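Local structure of colicin-D (Escherichia coli, 5ZNM) at residues 54-59 / 66-71; 181-186 / 196-201. The protein is a plasmid-encoded bacteriocin that kills E. coli and close relatives by inhibiting protein synthesis through its C-terminal tRNase domain, here joined to the central domain. All coordinates share one frame; numbering follows the deposited sequence.

Contact 1. Residues 54-59 / 66-71; sequences ASSVQL and VWTAAG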
# COMPACT_ATOMS: atom_id res chain seq x y z
N ALA A 54 -5.06 8.84 3.40
CA ALA A 54 -5.90 9.08 2.24
C ALA A 54 -5.78 7.95 1.22
O ALA A 54 -4.71 7.37 1.03
CB ALA A 54 -5.54 10.41 1.58
N SER A 55 -6.91 7.64 0.56
CA SER A 55 -6.94 6.67 -0.53
C SER A 55 -6.51 5.28 -0.09
O SER A 55 -5.89 4.54 -0.85
CB SER A 55 -6.09 7.14 -1.72
OG SER A 55 -6.61 8.34 -2.27
N SER A 56 -6.81 4.90 1.15
CA SER A 56 -6.32 3.65 1.68
C SER A 56 -7.47 2.66 1.87
O SER A 56 -8.63 3.04 1.99
CB SER A 56 -5.59 3.88 3.02
OG SER A 56 -6.49 4.38 4.02
N VAL A 57 -7.11 1.39 1.85
CA VAL A 57 -8.00 0.30 2.28
C VAL A 57 -7.55 -0.13 3.66
O VAL A 57 -6.35 -0.29 3.91
CB VAL A 57 -7.96 -0.88 1.29
CG1 VAL A 57 -8.86 -2.03 1.78
CG2 VAL A 57 -8.37 -0.42 -0.11
N GLN A 58 -8.51 -0.34 4.57
CA GLN A 58 -8.14 -0.67 5.94
C GLN A 58 -9.02 -1.80 6.45
O GLN A 58 -10.20 -1.90 6.11
CB GLN A 58 -8.27 0.53 6.87
CG GLN A 58 -7.23 1.63 6.59
CD GLN A 58 -7.51 2.90 7.39
OE1 GLN A 58 -7.94 2.84 8.54
NE2 GLN A 58 -7.27 4.07 6.77
N LEU A 59 -8.43 -2.62 7.31
CA LEU A 59 -9.15 -3.66 8.03
C LEU A 59 -8.74 -3.57 9.48
O LEU A 59 -7.56 -3.73 9.80
CB LEU A 59 -8.84 -5.05 7.46
CG LEU A 59 -9.43 -6.23 8.21
CD1 LEU A 59 -10.95 -6.16 8.23
CD2 LEU A 59 -8.98 -7.55 7.58
N VAL A 66 -4.87 -2.19 13.19
CA VAL A 66 -5.34 -1.79 11.86
C VAL A 66 -4.34 -2.26 10.81
O VAL A 66 -3.14 -2.02 10.94
CB VAL A 66 -5.53 -0.26 11.78
CG1 VAL A 66 -5.92 0.15 10.36
CG2 VAL A 66 -6.59 0.17 12.79
N TRP A 67 -4.85 -2.92 9.78
CA TRP A 67 -4.11 -3.23 8.57
C TRP A 67 -4.45 -2.19 7.51
O TRP A 67 -5.63 -1.89 7.30
CB TRP A 67 -4.48 -4.63 8.09
CG TRP A 67 -3.81 -5.10 6.81
CD1 TRP A 67 -2.64 -5.77 6.70
CD2 TRP A 67 -4.33 -4.97 5.48
NE1 TRP A 67 -2.38 -6.07 5.38
CE2 TRP A 67 -3.41 -5.58 4.61
CE3 TRP A 67 -5.48 -4.39 4.94
CZ2 TRP A 67 -3.59 -5.62 3.23
CZ3 TRP A 67 -5.67 -4.44 3.58
CH2 TRP A 67 -4.73 -5.05 2.73
N THR A 68 -3.43 -1.66 6.83
CA THR A 68 -3.59 -0.60 5.84
C THR A 68 -2.98 -1.03 4.50
O THR A 68 -1.92 -1.65 4.47
CB THR A 68 -2.90 0.70 6.32
OG1 THR A 68 -3.49 1.12 7.56
CG2 THR A 68 -3.06 1.80 5.30
N ALA A 69 -3.67 -0.71 3.41
CA ALA A 69 -3.08 -0.85 2.08
C ALA A 69 -3.30 0.44 1.32
O ALA A 69 -4.43 0.95 1.27
CB ALA A 69 -3.68 -2.02 1.31
N ALA A 70 -2.24 0.99 0.74
CA ALA A 70 -2.35 2.18 -0.07
C ALA A 70 -1.40 2.05 -1.26
O ALA A 70 -0.42 1.32 -1.21
CB ALA A 70 -2.04 3.46 0.74
N GLY A 71 -1.74 2.75 -2.33
CA GLY A 71 -0.97 2.67 -3.55
C GLY A 71 -1.62 1.77 -4.57
O GLY A 71 -2.73 1.27 -4.42
O HOH W 1 -3.89 4.48 -2.66

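Contact 2. Residues 181-186 / 196-201; sequences PVLNAV and ITLPAV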
# COMPACT_ATOMS: atom_id res chain seq x y z
N PRO A 181 -26.07 5.62 4.88
CA PRO A 181 -26.02 6.93 5.55
C PRO A 181 -24.61 7.53 5.58
O PRO A 181 -23.63 6.83 5.81
CB PRO A 181 -26.50 6.61 6.97
CG PRO A 181 -26.02 5.21 7.19
CD PRO A 181 -26.23 4.52 5.85
N VAL A 182 -24.55 8.85 5.40
CA VAL A 182 -23.32 9.62 5.59
C VAL A 182 -23.28 10.16 7.02
O VAL A 182 -24.23 10.82 7.47
CB VAL A 182 -23.22 10.76 4.57
CG1 VAL A 182 -21.94 11.59 4.81
CG2 VAL A 182 -23.27 10.21 3.15
N LEU A 183 -22.18 9.91 7.72
CA LEU A 183 -22.02 10.31 9.11
C LEU A 183 -20.92 11.35 9.25
O LEU A 183 -19.98 11.40 8.45
CB LEU A 183 -21.72 9.09 9.97
CG LEU A 183 -22.74 7.96 9.81
CD1 LEU A 183 -22.40 6.80 10.72
CD2 LEU A 183 -24.12 8.49 10.11
N ASN A 184 -21.04 12.19 10.28
CA ASN A 184 -20.02 13.19 10.61
C ASN A 184 -19.36 12.82 11.94
O ASN A 184 -20.05 12.47 12.91
CB ASN A 184 -20.63 14.59 10.73
CG ASN A 184 -21.23 15.09 9.43
OD1 ASN A 184 -22.31 15.69 9.41
ND2 ASN A 184 -20.53 14.85 8.33
N ALA A 185 -18.03 12.92 11.98
CA ALA A 185 -17.30 12.62 13.21
C ALA A 185 -17.23 13.86 14.10
O ALA A 185 -17.23 14.99 13.61
CB ALA A 185 -15.90 12.12 12.88
N VAL A 186 -17.17 13.63 15.42
CA VAL A 186 -17.03 14.71 16.39
C VAL A 186 -15.58 14.78 16.86
O VAL A 186 -15.01 13.76 17.26
CB VAL A 186 -17.96 14.52 17.60
CG1 VAL A 186 -17.70 15.61 18.62
CG2 VAL A 186 -19.41 14.50 17.17
N ILE A 196 -17.00 8.67 15.60
CA ILE A 196 -18.23 8.38 14.87
C ILE A 196 -19.05 7.41 15.72
O ILE A 196 -18.50 6.47 16.31
CB ILE A 196 -17.92 7.79 13.48
CG1 ILE A 196 -17.36 8.89 12.57
CG2 ILE A 196 -19.13 7.15 12.86
CD1 ILE A 196 -16.61 8.34 11.36
N THR A 197 -20.35 7.64 15.83
CA THR A 197 -21.20 6.75 16.61
C THR A 197 -22.24 6.11 15.71
O THR A 197 -22.90 6.80 14.93
CB THR A 197 -21.87 7.47 17.77
OG1 THR A 197 -22.66 8.56 17.27
CG2 THR A 197 -20.82 8.00 18.75
N LEU A 198 -22.37 4.76 15.81
CA LEU A 198 -23.40 4.06 15.06
C LEU A 198 -24.58 3.76 15.97
O LEU A 198 -24.39 3.43 17.15
CB LEU A 198 -22.88 2.74 14.49
CG LEU A 198 -21.56 2.82 13.71
CD1 LEU A 198 -21.23 1.50 13.02
CD2 LEU A 198 -21.59 3.95 12.70
N PRO A 199 -25.79 3.86 15.43
CA PRO A 199 -26.98 3.58 16.23
C PRO A 199 -27.00 2.14 16.74
O PRO A 199 -26.43 1.23 16.12
CB PRO A 199 -28.15 3.83 15.27
CG PRO A 199 -27.55 3.74 13.91
CD PRO A 199 -26.13 4.23 14.04
N ALA A 200 -27.65 1.96 17.88
CA ALA A 200 -28.01 0.64 18.35
C ALA A 200 -28.90 -0.05 17.32
O ALA A 200 -29.64 0.60 16.58
CB ALA A 200 -28.72 0.73 19.70
N VAL A 201 -28.81 -1.38 17.28
CA VAL A 201 -29.63 -2.24 16.42
C VAL A 201 -30.08 -3.44 17.25
O VAL A 201 -29.60 -3.66 18.36
CB VAL A 201 -28.87 -2.72 15.17
CG1 VAL A 201 -28.45 -1.54 14.29
CG2 VAL A 201 -27.64 -3.52 15.60
O HOH W 2 -21.32 10.05 14.00

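Contact 1. Residues 54-59 / 66-71
V57 and L59 pair with A69 and W67 in an antiparallel beta hairpin, strands 56-61 and 65-71, which supplies the outer strand, within this chain, of a five-stranded antiparallel sheet in the central part of colicin D. The axes of the two short segments approach to 4.6 Å at 165°, nearly antiparallel. V57 and A69 form one hydrogen-bonded pair: V57 N gives its hydrogen to A69 O at 2.8 Å, and A69 N returns the bond to V57 O. L59 and W67 form the next such pair, where W67 N reaches L59 O at 2.8 Å, although the donor is tilted from the carbonyl plane. Between them, Q58 and T68 make a non-hydrogen-bonded pair, and Q58 CA approaches W67 O to 3.1 Å in a CA-H...O contact. On the face carrying V57, L59, W67 and A69, W67 CG lies opposite the backbone N (chi1 179°) and the ring is turned about a right angle from there (chi2 91°), which brings its six-membered ring beside L59 and V57: CE3 lies 4.3 Å from L59 CB, and CZ3 comes near V57 CG1. F128 and L130 of the neighbouring strand 126-131 touch V57 and continue this apolar layer across the sheet. The other face is more polar. Q58 and T68 lie side by side, and Q58 NE2 donates to S56 OG at 2.9 Å, with the oxygen close to the amide plane. NE2 also donates to N51 O, and S56 OG is itself held by T53 O. Beyond the last paired residues a water bridges S55 O and G71 N, 2.7 Å from S55 O. A70 pairs with a strand of the second subunit, making this hairpin part of an intermolecular antiparallel beta sheet.

Contact 2. Residues 181-186 / 196-201
L183 packs on I196 and L198, and A185 on I196, where an irregular connection between strands 179-181 and 186-187 passes the end of strand 194-198, within the S-type pyocin region of colicin D. That strand belongs to a mixed four-stranded sheet in which 186-187 is its neighbour, and the connection leads into this strand, outermost within the chain. Apolar packing carries the contact, and no direct hydrogen bond joins the two segments. One methyl, L183 CD1, does most of the work for its residue: it meets L198 CD2 at 3.6 Å and I196 CG2 at 3.9 Å. The leucine chain stands beside its backbone N (chi1 -54°) and is extended beyond CG, which carries CD1 out to these two methyls. L183 and L198 meet at about a right angle, while L183 slants across I196. The isoleucine presents separate branches to its two partners, CG2 to L183 and CG1 to A185. At the A185 end, the alanine methyl lies against the longer isoleucine branch, with A185 CB 3.6 Å from I196 CG1 and 4.1 Å from I196 CD1. F262 of strand 262-267 touches L183, I196 and L198 alike, so this cluster also joins a strand of the five-stranded sheet; I209 and V211 of strand 207-212 extend the packing around L198 and I196 respectively. Polar links are indirect or lead outward. Backbone bonds tie L183 to I263 and I196 to I209, while V186 pairs with K195, just before I196. Between the two backbones a water donates to N184 O at 2.9 Å and accepts from T197 N at 3.2 Å.

Overall arrangement
Contact 1 comes first along the chain and is complete before contact 2 begins; both lie in the central part of colicin D. Their centres are 21 Å apart and their nearest atoms about 11 Å, too far to meet directly. Contact 1 holds one outer strand, within this chain, of the five-stranded antiparallel sheet; strand 262-267, outermost on the other side, borders contact 2. Strand 194-198 of contact 2 belongs instead to the mixed four-stranded sheet, so the two sheets are linked there into one beta-rich central body. The side of that body that meets the second subunit includes contact 1, whereas contact 2 stays within its own subunit.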